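Local coordinates for protein galactan 1,3-beta-galactosidase (Phanerochaete chrysosporium, PDB 7BYS) that probably trims beta-1,3-linked galactan as an exo-acting galactosidase and carries a calcium-containing carbohydrate-binding module beside its catalytic domain, at residues L335-V346 with N406-Y417; H353-N361 with A419-Y427. One frame throughout, in Å; residues are numbered along the deposited sequence. Where two conformers were deposited one is given.

In the fold
Phe-410 of contact 1 packs on Leu-357 and Ile-424 of contact 2, its CE1 meeting Leu-357 CD2 at 3.7 Å and its CZ meeting Ile-424 CG2 at 3.8 Å. The two contacts lie in the two facing sheets of one beta-sandwich, their centres about 12 Å apart, and the chain alternates between them. Asp-420 of contact 2 belongs, with Tyr-334 and Arg-367, to the galactose-binding residues of the module, a site without sugar here; the Tyr-417 side chain of contact 1 lies about 4 Å from those of Tyr-334 and Arg-367. Asp-422 of contact 2 is one of the calcium ligands; the ion lies about 9 Å from the side chain of Ile-343 in contact 1.

Contact 1 of 2, residues L335-V346 with N406-Y417; sequences LGHGGTVTINNV and NSITFGSGQSNY. With NAG (2-acetamido-2-deoxy-beta-D-glucopyranose), chain E.
Leu-335 turns its carbonyl O to the edge of the Tyr-417 ring, which lies next to the galactose-binding residues Tyr-334 and Arg-367. Gly-336 then runs so close to the 411-416 loop that a CB would clash with Asn-416 O, and its positive phi also suits glycine. Asn-416 ND2 is hydrogen-bonded to Asn-368 OD1 and makes a weak bond, 3.5 Å, to O6 of the glycan's NAG. His-337 is held by its backbone N, 2.9 Å from Gln-414 O. The backbone sets its CB over one face of the Tyr-417 ring, 3.8 Å from the centroid. CG, anti to N (chi1 -165°), turns the imidazole along that ring, with ND1 near OH and CD2 at Ser-415 O; the two rings, 21° from parallel, are slid apart and barely overlap. Residues 336 to 339 form a type I' turn, and a water links Gly-338 N to Gly-411 O. From Gly-339 onward the segment is an inner strand of the five-stranded antiparallel sheet of a CBM35-like beta-sandwich, paired with 406-410. Val-341 and Phe-410 form a hydrogen-bonded pair, and Val-341 CG1 packs on Phe-410 CB at 4.1 Å on the inward face. On the outer face the hydroxyls of Thr-342 and Thr-409 bond to each other, OG1 to OG1, at 2.9 Å. Ile-343 CD1 approaches Phe-410 CE2 at 4.1 Å. At Val-346 the carbonyl O takes the ND2 hydrogen of Asn-406 at 3.0 Å, almost exactly in the amide plane, while Asn-406 OD1 accepts from Asn-402 N and Asn-374 ND2.

Contact 2 of 2, residues H353-N361 with A419-Y427; sequences HWVALYFAN and ADLDKIIVY. With CA (calcium ion), chain F.
Val-355 and Leu-357 pack against Val-426 and Ile-424 on the buried face of this antiparallel pair. The branches lie side by side, closest where Leu-357 CD2 meets Ile-424 CG2 at 3.7 Å; from the facing sheet Ile-343 covers Ile-424, Val-346 covers Val-426 and Phe-410 reaches Leu-357. On the other face Tyr-358, Lys-423 and Ile-425 are partly exposed. Lys-423 CG lies between the backbone N and the carbonyl carbon (chi1 61°), from where the extended chain runs beside Tyr-358 and brings CE over its ring, 4.0 Å from the centroid, with NZ at 4.9 Å in a cation-pi contact. Ile-425 CD1 touches Tyr-358 CE1 at 3.5 Å, and the hydroxyls of Tyr-358 and Tyr-427 both bond to Asp-288. A leucine in place of Tyr-358 would probably strip the lysine chain of its aromatic bed and leave Asp-288 with one hydroxyl partner fewer. His-353 ND1 donates in its ring plane to the terminal carboxylate, 2.6 Å from Tyr-427 O. Strand 420-426 bulges at Asp-422 and Lys-423, which both face Tyr-358: a classic beta bulge, with Asp-422 N 2.8 Å from Tyr-358 O. There Asp-422 O and OD1 bind calcium, joined by Glu-308, Glu-310, Ser-327 and Lys-330: the metal site of a CBM35-type beta-sandwich.

Contact 1 of 2, residues L335-V346 with N406-Y417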
loop_
_atom_site.group_PDB
_atom_site.type_symbol
_atom_site.label_atom_id
_atom_site.label_comp_id
_atom_site.label_asym_id
_atom_site.label_seq_id
_atom_site.Cartn_x
_atom_site.Cartn_y
_atom_site.Cartn_z
ATOM N N LEU A 335 19.857 15.466 -14.723
ATOM C CA LEU A 335 19.174 14.739 -15.779
ATOM C C LEU A 335 17.927 15.498 -16.176
ATOM O O LEU A 335 17.257 16.111 -15.341
ATOM C CB LEU A 335 18.755 13.349 -15.305
ATOM C CG LEU A 335 19.880 12.326 -15.260
ATOM C CD1 LEU A 335 19.358 11.038 -14.603
ATOM C CD2 LEU A 335 20.461 12.054 -16.651
ATOM N N GLY A 336 17.602 15.427 -17.463
ATOM C CA GLY A 336 16.612 16.314 -18.030
ATOM C C GLY A 336 17.226 17.677 -18.245
ATOM O O GLY A 336 18.376 17.936 -17.895
ATOM N N HIS A 337 16.429 18.572 -18.827
ATOM C CA HIS A 337 16.881 19.930 -19.095
ATOM C C HIS A 337 18.243 19.912 -19.788
ATOM O O HIS A 337 19.188 20.601 -19.391
ATOM C CB HIS A 337 16.916 20.745 -17.798
ATOM C CG HIS A 337 17.030 22.221 -18.008
ATOM N ND1 HIS A 337 18.233 22.847 -18.259
ATOM C CD2 HIS A 337 16.093 23.198 -17.997
ATOM C CE1 HIS A 337 18.030 24.145 -18.398
ATOM N NE2 HIS A 337 16.740 24.384 -18.245
ATOM N N GLY A 338 18.364 19.048 -20.793
ATOM C CA GLY A 338 19.581 18.958 -21.576
ATOM C C GLY A 338 20.616 17.947 -21.115
ATOM O O GLY A 338 21.692 17.873 -21.721
ATOM N N GLY A 339 20.349 17.172 -20.072
ATOM C CA GLY A 339 21.274 16.144 -19.612
ATOM C C GLY A 339 20.649 14.768 -19.731
ATOM O O GLY A 339 19.474 14.587 -19.408
ATOM N N THR A 340 21.435 13.800 -20.200
ATOM C CA THR A 340 20.958 12.429 -20.348
ATOM C C THR A 340 21.971 11.449 -19.788
ATOM O O THR A 340 23.142 11.768 -19.583
ATOM C CB THR A 340 20.695 12.052 -21.825
ATOM O OG1 THR A 340 21.915 12.144 -22.568
ATOM C CG2 THR A 340 19.662 12.970 -22.437
ATOM N N VAL A 341 21.505 10.229 -19.529
ATOM C CA VAL A 341 22.404 9.111 -19.296
ATOM C C VAL A 341 21.846 7.909 -20.038
ATOM O O VAL A 341 20.630 7.690 -20.064
ATOM C CB VAL A 341 22.673 8.833 -17.793
ATOM C CG1 VAL A 341 21.414 8.337 -17.069
ATOM C CG2 VAL A 341 23.829 7.838 -17.626
ATOM N N THR A 342 22.730 7.169 -20.696
ATOM C CA THR A 342 22.345 5.996 -21.460
ATOM C C THR A 342 23.065 4.812 -20.848
ATOM O O THR A 342 24.298 4.799 -20.770
ATOM C CB THR A 342 22.736 6.164 -22.930
ATOM O OG1 THR A 342 22.043 7.290 -23.474
ATOM C CG2 THR A 342 22.362 4.924 -23.731
ATOM N N ILE A 343 22.296 3.841 -20.375
ATOM C CA ILE A 343 22.859 2.601 -19.869
ATOM C C ILE A 343 22.923 1.624 -21.030
ATOM O O ILE A 343 21.899 1.294 -21.637
ATOM C CB ILE A 343 22.033 2.053 -18.696
ATOM C CG1 ILE A 343 22.088 3.069 -17.544
ATOM C CG2 ILE A 343 22.573 0.704 -18.251
ATOM C CD1 ILE A 343 21.358 2.644 -16.303
ATOM N N ASN A 344 24.134 1.209 -21.367
ATOM C CA ASN A 344 24.371 0.338 -22.502
ATOM C C ASN A 344 24.632 -1.083 -22.024
ATOM O O ASN A 344 24.846 -1.343 -20.836
ATOM C CB ASN A 344 25.562 0.854 -23.319
ATOM C CG ASN A 344 25.214 2.086 -24.126
ATOM O OD1 ASN A 344 24.367 2.041 -25.012
ATOM N ND2 ASN A 344 25.875 3.202 -23.824
ATOM N N ASN A 345 24.603 -2.008 -22.984
ATOM C CA ASN A 345 24.870 -3.422 -22.727
ATOM C C ASN A 345 23.941 -3.990 -21.657
ATOM O O ASN A 345 24.357 -4.757 -20.785
ATOM C CB ASN A 345 26.343 -3.674 -22.408
ATOM C CG ASN A 345 27.238 -3.325 -23.573
ATOM O OD1 ASN A 345 27.004 -3.770 -24.695
ATOM N ND2 ASN A 345 28.235 -2.491 -23.325
ATOM N N VAL A 346 22.678 -3.584 -21.715
ATOM C CA VAL A 346 21.640 -4.203 -20.900
ATOM C C VAL A 346 21.259 -5.517 -21.576
ATOM O O VAL A 346 20.585 -5.522 -22.609
ATOM C CB VAL A 346 20.433 -3.275 -20.745
ATOM C CG1 VAL A 346 19.357 -3.936 -19.885
ATOM C CG2 VAL A 346 20.873 -1.955 -20.130
ATOM N N ASN A 406 21.067 -4.165 -25.140
ATOM C CA ASN A 406 20.094 -3.098 -25.280
ATOM C C ASN A 406 20.660 -1.843 -24.643
ATOM O O ASN A 406 21.548 -1.905 -23.792
ATOM C CB ASN A 406 18.796 -3.440 -24.544
ATOM C CG ASN A 406 18.075 -4.618 -25.156
ATOM O OD1 ASN A 406 17.208 -4.445 -26.005
ATOM N ND2 ASN A 406 18.427 -5.823 -24.718
ATOM N N SER A 407 20.127 -0.700 -25.067
ATOM C CA SER A 407 20.432 0.585 -24.449
ATOM C C SER A 407 19.151 1.202 -23.906
ATOM O O SER A 407 18.082 1.079 -24.512
ATOM C CB SER A 407 21.048 1.549 -25.474
ATOM O OG SER A 407 20.041 2.172 -26.266
ATOM N N ILE A 408 19.257 1.859 -22.753
ATOM C CA ILE A 408 18.133 2.579 -22.162
ATOM C C ILE A 408 18.601 3.993 -21.855
ATOM O O ILE A 408 19.579 4.175 -21.123
ATOM C CB ILE A 408 17.605 1.902 -20.887
ATOM C CG1 ILE A 408 17.316 0.416 -21.134
ATOM C CG2 ILE A 408 16.355 2.616 -20.404
ATOM C CD1 ILE A 408 17.016 -0.368 -19.851
ATOM N N THR A 409 17.916 4.987 -22.415
ATOM C CA THR A 409 18.312 6.385 -22.277
ATOM C C THR A 409 17.315 7.106 -21.379
ATOM O O THR A 409 16.098 7.003 -21.583
ATOM C CB THR A 409 18.387 7.068 -23.645
ATOM O OG1 THR A 409 19.449 6.484 -24.406
ATOM C CG2 THR A 409 18.684 8.542 -23.483
ATOM N N PHE A 410 17.834 7.852 -20.405
ATOM C CA PHE A 410 17.036 8.579 -19.423
ATOM C C PHE A 410 17.249 10.078 -19.578
ATOM O O PHE A 410 18.390 10.539 -19.693
ATOM C CB PHE A 410 17.433 8.161 -18.005
ATOM C CG PHE A 410 17.216 6.710 -17.729
ATOM C CD1 PHE A 410 15.995 6.275 -17.230
ATOM C CD2 PHE A 410 18.222 5.782 -17.955
ATOM C CE1 PHE A 410 15.777 4.926 -16.973
ATOM C CE2 PHE A 410 18.006 4.440 -17.702
ATOM C CZ PHE A 410 16.781 4.013 -17.209
ATOM N N GLY A 411 16.146 10.826 -19.579
ATOM C CA GLY A 411 16.183 12.268 -19.495
ATOM C C GLY A 411 16.177 13.009 -20.812
ATOM O O GLY A 411 16.222 14.243 -20.795
ATOM N N SER A 412 16.131 12.310 -21.945
ATOM C CA SER A 412 16.054 13.003 -23.223
ATOM C C SER A 412 14.705 13.686 -23.380
ATOM O O SER A 412 13.676 13.201 -22.904
ATOM C CB SER A 412 16.299 12.028 -24.374
ATOM O OG SER A 412 15.248 11.090 -24.508
ATOM N N GLY A 413 14.727 14.844 -24.038
ATOM C CA GLY A 413 13.504 15.503 -24.456
ATOM C C GLY A 413 12.567 15.907 -23.344
ATOM O O GLY A 413 11.347 15.850 -23.525
ATOM N N GLN A 414 13.093 16.299 -22.191
ATOM C CA GLN A 414 12.257 16.867 -21.144
ATOM C C GLN A 414 12.851 18.190 -20.689
ATOM O O GLN A 414 14.063 18.294 -20.468
ATOM C CB GLN A 414 12.028 15.898 -19.971
ATOM C CG GLN A 414 13.273 15.472 -19.240
ATOM C CD GLN A 414 12.977 14.467 -18.120
ATOM O OE1 GLN A 414 13.277 13.279 -18.238
ATOM N NE2 GLN A 414 12.382 14.952 -17.029
ATOM N N SER A 415 11.987 19.200 -20.579
ATOM C CA SER A 415 12.398 20.533 -20.166
ATOM C C SER A 415 12.723 20.594 -18.681
ATOM O O SER A 415 13.607 21.355 -18.270
ATOM C CB SER A 415 11.272 21.520 -20.486
ATOM O OG SER A 415 11.734 22.854 -20.411
ATOM N N ASN A 416 12.019 19.809 -17.871
ATOM C CA ASN A 416 12.202 19.783 -16.432
ATOM C C ASN A 416 13.327 18.825 -16.051
ATOM O O ASN A 416 13.651 17.883 -16.778
ATOM C CB ASN A 416 10.909 19.315 -15.762
ATOM C CG ASN A 416 10.397 17.988 -16.332
ATOM O OD1 ASN A 416 10.247 17.832 -17.543
ATOM N ND2 ASN A 416 10.125 17.031 -15.456
ATOM N N TYR A 417 13.922 19.069 -14.885
ATOM C CA TYR A 417 14.898 18.135 -14.341
ATOM C C TYR A 417 14.202 16.886 -13.803
ATOM O O TYR A 417 13.213 16.973 -13.063
ATOM C CB TYR A 417 15.680 18.793 -13.209
ATOM C CG TYR A 417 16.718 19.783 -13.671
ATOM C CD1 TYR A 417 17.890 19.356 -14.277
ATOM C CD2 TYR A 417 16.527 21.145 -13.500
ATOM C CE1 TYR A 417 18.847 20.263 -14.700
ATOM C CE2 TYR A 417 17.481 22.059 -13.918
ATOM C CZ TYR A 417 18.634 21.612 -14.517
ATOM O OH TYR A 417 19.582 22.522 -14.934
HETATM C C1 NAG E . 6.687 15.935 -14.637
HETATM C C2 NAG E . 5.207 16.286 -14.608
HETATM C C3 NAG E . 4.997 17.760 -14.617
HETATM C C4 NAG E . 5.745 18.443 -13.507
HETATM C C5 NAG E . 7.232 18.107 -13.551
HETATM C C6 NAG E . 7.902 18.687 -12.342
HETATM C C7 NAG E . 3.506 14.672 -15.640
HETATM C C8 NAG E . 2.841 14.029 -16.863
HETATM N N2 NAG E . 4.565 15.664 -15.811
HETATM O O3 NAG E . 3.575 18.020 -14.463
HETATM O O4 NAG E . 5.614 19.863 -13.621
HETATM O O5 NAG E . 7.439 16.654 -13.550
HETATM O O6 NAG E . 9.283 18.446 -12.424
HETATM O O7 NAG E . 3.155 14.364 -14.549
HETATM O O HOH W 1 17.304 16.567 -21.682
#

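Contact 2 of 2, residues H353-N361 with A419-Y427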
loop_
_atom_site.group_PDB
_atom_site.type_symbol
_atom_site.label_atom_id
_atom_site.label_comp_id
_atom_site.label_asym_id
_atom_site.label_seq_id
_atom_site.Cartn_x
_atom_site.Cartn_y
_atom_site.Cartn_z
ATOM N N HIS A 353 10.144 -6.811 -19.867
ATOM C CA HIS A 353 10.831 -6.940 -18.593
ATOM C C HIS A 353 10.502 -5.762 -17.693
ATOM O O HIS A 353 10.514 -4.611 -18.132
ATOM C CB HIS A 353 12.343 -7.025 -18.807
ATOM C CG HIS A 353 12.765 -8.301 -19.458
ATOM N ND1 HIS A 353 13.259 -9.371 -18.746
ATOM C CD2 HIS A 353 12.726 -8.693 -20.754
ATOM C CE1 HIS A 353 13.523 -10.365 -19.577
ATOM N NE2 HIS A 353 13.206 -9.979 -20.801
ATOM N N TRP A 354 10.207 -6.065 -16.429
ATOM C CA TRP A 354 10.104 -5.018 -15.425
ATOM C C TRP A 354 11.489 -4.493 -15.092
ATOM O O TRP A 354 12.423 -5.265 -14.870
ATOM C CB TRP A 354 9.460 -5.578 -14.163
ATOM C CG TRP A 354 7.991 -5.680 -14.285
ATOM C CD1 TRP A 354 7.254 -6.829 -14.348
ATOM C CD2 TRP A 354 7.059 -4.597 -14.383
ATOM N NE1 TRP A 354 5.926 -6.528 -14.467
ATOM C CE2 TRP A 354 5.776 -5.166 -14.482
ATOM C CE3 TRP A 354 7.181 -3.204 -14.357
ATOM C CZ2 TRP A 354 4.624 -4.391 -14.579
ATOM C CZ3 TRP A 354 6.034 -2.434 -14.459
ATOM C CH2 TRP A 354 4.775 -3.028 -14.564
ATOM N N VAL A 355 11.615 -3.170 -15.044
ATOM C CA VAL A 355 12.858 -2.509 -14.681
ATOM C C VAL A 355 12.566 -1.561 -13.524
ATOM O O VAL A 355 11.666 -0.720 -13.616
ATOM C CB VAL A 355 13.459 -1.756 -15.884
ATOM C CG1 VAL A 355 14.776 -1.108 -15.506
ATOM C CG2 VAL A 355 13.643 -2.711 -17.083
ATOM N N ALA A 356 13.311 -1.706 -12.441
ATOM C CA ALA A 356 13.174 -0.823 -11.294
ATOM C C ALA A 356 14.170 0.322 -11.415
ATOM O O ALA A 356 15.372 0.096 -11.578
ATOM C CB ALA A 356 13.417 -1.586 -9.994
ATOM N N LEU A 357 13.670 1.545 -11.320
ATOM C CA LEU A 357 14.499 2.744 -11.374
ATOM C C LEU A 357 14.715 3.237 -9.947
ATOM O O LEU A 357 13.755 3.620 -9.269
ATOM C CB LEU A 357 13.835 3.828 -12.224
ATOM C CG LEU A 357 13.242 3.428 -13.577
ATOM C CD1 LEU A 357 12.654 4.654 -14.277
ATOM C CD2 LEU A 357 14.275 2.742 -14.443
ATOM N N TYR A 358 15.968 3.197 -9.488
ATOM C CA TYR A 358 16.334 3.672 -8.156
ATOM C C TYR A 358 16.800 5.117 -8.271
ATOM O O TYR A 358 17.752 5.416 -9.002
ATOM C CB TYR A 358 17.428 2.796 -7.554
ATOM C CG TYR A 358 16.922 1.467 -7.064
ATOM C CD1 TYR A 358 16.511 0.474 -7.954
ATOM C CD2 TYR A 358 16.856 1.202 -5.703
ATOM C CE1 TYR A 358 16.019 -0.745 -7.484
ATOM C CE2 TYR A 358 16.379 -0.009 -5.232
ATOM C CZ TYR A 358 15.958 -0.963 -6.128
ATOM O OH TYR A 358 15.486 -2.159 -5.628
ATOM N N PHE A 359 16.133 6.018 -7.561
ATOM C CA PHE A 359 16.378 7.443 -7.725
ATOM C C PHE A 359 16.229 8.132 -6.372
ATOM O O PHE A 359 15.634 7.588 -5.436
ATOM C CB PHE A 359 15.365 8.049 -8.713
ATOM C CG PHE A 359 13.960 8.018 -8.187
ATOM C CD1 PHE A 359 13.471 9.070 -7.429
ATOM C CD2 PHE A 359 13.163 6.894 -8.376
ATOM C CE1 PHE A 359 12.198 9.024 -6.901
ATOM C CE2 PHE A 359 11.885 6.841 -7.855
ATOM C CZ PHE A 359 11.404 7.907 -7.112
ATOM N N ALA A 360 16.757 9.346 -6.278
ATOM C CA ALA A 360 16.517 10.222 -5.140
ATOM C C ALA A 360 15.859 11.492 -5.650
ATOM O O ALA A 360 16.275 12.047 -6.670
ATOM C CB ALA A 360 17.831 10.563 -4.423
ATOM N N ASN A 361 14.826 11.948 -4.955
ATOM C CA ASN A 361 14.126 13.179 -5.329
ATOM C C ASN A 361 13.890 13.953 -4.038
ATOM O O ASN A 361 12.952 13.652 -3.293
ATOM C CB ASN A 361 12.816 12.862 -6.038
ATOM C CG ASN A 361 11.960 14.093 -6.282
ATOM O OD1 ASN A 361 12.410 15.232 -6.127
ATOM N ND2 ASN A 361 10.716 13.869 -6.670
ATOM N N ALA A 419 14.538 13.240 -11.512
ATOM C CA ALA A 419 15.220 12.942 -10.264
ATOM C C ALA A 419 16.619 12.392 -10.538
ATOM O O ALA A 419 16.952 11.986 -11.653
ATOM C CB ALA A 419 14.421 11.935 -9.425
ATOM N N ASP A 420 17.452 12.405 -9.505
ATOM C CA ASP A 420 18.792 11.842 -9.615
ATOM C C ASP A 420 18.721 10.321 -9.688
ATOM O O ASP A 420 18.095 9.679 -8.838
ATOM C CB ASP A 420 19.646 12.272 -8.421
ATOM C CG ASP A 420 19.862 13.772 -8.366
ATOM O OD1 ASP A 420 19.726 14.433 -9.412
ATOM O OD2 ASP A 420 20.177 14.287 -7.267
ATOM N N LEU A 421 19.384 9.733 -10.682
ATOM C CA LEU A 421 19.279 8.298 -10.938
ATOM C C LEU A 421 20.475 7.568 -10.342
ATOM O O LEU A 421 21.624 7.848 -10.697
ATOM C CB LEU A 421 19.177 8.031 -12.439
ATOM C CG LEU A 421 18.814 6.593 -12.828
ATOM C CD1 LEU A 421 17.382 6.220 -12.406
ATOM C CD2 LEU A 421 18.987 6.393 -14.333
ATOM N N ASP A 422 20.199 6.624 -9.438
ATOM C CA ASP A 422 21.218 5.858 -8.734
ATOM C C ASP A 422 21.624 4.620 -9.520
ATOM O O ASP A 422 22.816 4.403 -9.768
ATOM C CB ASP A 422 20.662 5.446 -7.360
ATOM C CG ASP A 422 21.661 4.701 -6.512
ATOM O OD1 ASP A 422 22.833 4.574 -6.901
ATOM O OD2 ASP A 422 21.263 4.232 -5.423
ATOM N N LYS A 423 20.652 3.796 -9.891
ATOM C CA LYS A 423 20.889 2.559 -10.622
ATOM C C LYS A 423 19.545 2.078 -11.143
ATOM O O LYS A 423 18.491 2.626 -10.799
ATOM C CB LYS A 423 21.523 1.475 -9.732
ATOM C CG LYS A 423 20.676 1.053 -8.528
ATOM C CD LYS A 423 21.254 -0.201 -7.886
ATOM C CE LYS A 423 20.316 -0.765 -6.840
ATOM N NZ LYS A 423 20.750 -2.143 -6.452
ATOM N N ILE A 424 19.592 1.045 -11.982
ATOM C CA ILE A 424 18.403 0.327 -12.418
ATOM C C ILE A 424 18.625 -1.154 -12.145
ATOM O O ILE A 424 19.762 -1.629 -12.097
ATOM C CB ILE A 424 18.026 0.579 -13.903
ATOM C CG1 ILE A 424 19.027 -0.087 -14.868
ATOM C CG2 ILE A 424 17.908 2.075 -14.185
ATOM C CD1 ILE A 424 18.626 0.016 -16.334
ATOM N N ILE A 425 17.534 -1.878 -11.935
ATOM C CA ILE A 425 17.566 -3.333 -11.843
ATOM C C ILE A 425 16.608 -3.880 -12.883
ATOM O O ILE A 425 15.423 -3.520 -12.901
ATOM C CB ILE A 425 17.218 -3.862 -10.441
ATOM C CG1 ILE A 425 18.092 -3.196 -9.374
ATOM C CG2 ILE A 425 17.381 -5.380 -10.419
ATOM C CD1 ILE A 425 17.823 -3.698 -7.935
ATOM N N VAL A 426 17.126 -4.736 -13.756
ATOM C CA VAL A 426 16.358 -5.337 -14.838
ATOM C C VAL A 426 15.981 -6.754 -14.429
ATOM O O VAL A 426 16.856 -7.596 -14.187
ATOM C CB VAL A 426 17.155 -5.340 -16.150
ATOM C CG1 VAL A 426 16.364 -6.055 -17.242
ATOM C CG2 VAL A 426 17.489 -3.917 -16.583
ATOM N N TYR A 427 14.681 -7.017 -14.365
ATOM C CA TYR A 427 14.168 -8.312 -13.944
ATOM C C TYR A 427 13.722 -9.119 -15.153
ATOM O O TYR A 427 13.744 -8.637 -16.286
ATOM C CB TYR A 427 13.000 -8.124 -12.961
ATOM C CG TYR A 427 13.431 -7.484 -11.662
ATOM C CD1 TYR A 427 13.954 -8.254 -10.637
ATOM C CD2 TYR A 427 13.337 -6.106 -11.475
ATOM C CE1 TYR A 427 14.364 -7.688 -9.455
ATOM C CE2 TYR A 427 13.737 -5.528 -10.288
ATOM C CZ TYR A 427 14.252 -6.326 -9.285
ATOM O OH TYR A 427 14.664 -5.795 -8.094
ATOM O OXT TYR A 427 13.334 -10.278 -15.013
HETATM CA CA CA F . 24.779 4.410 -8.147
#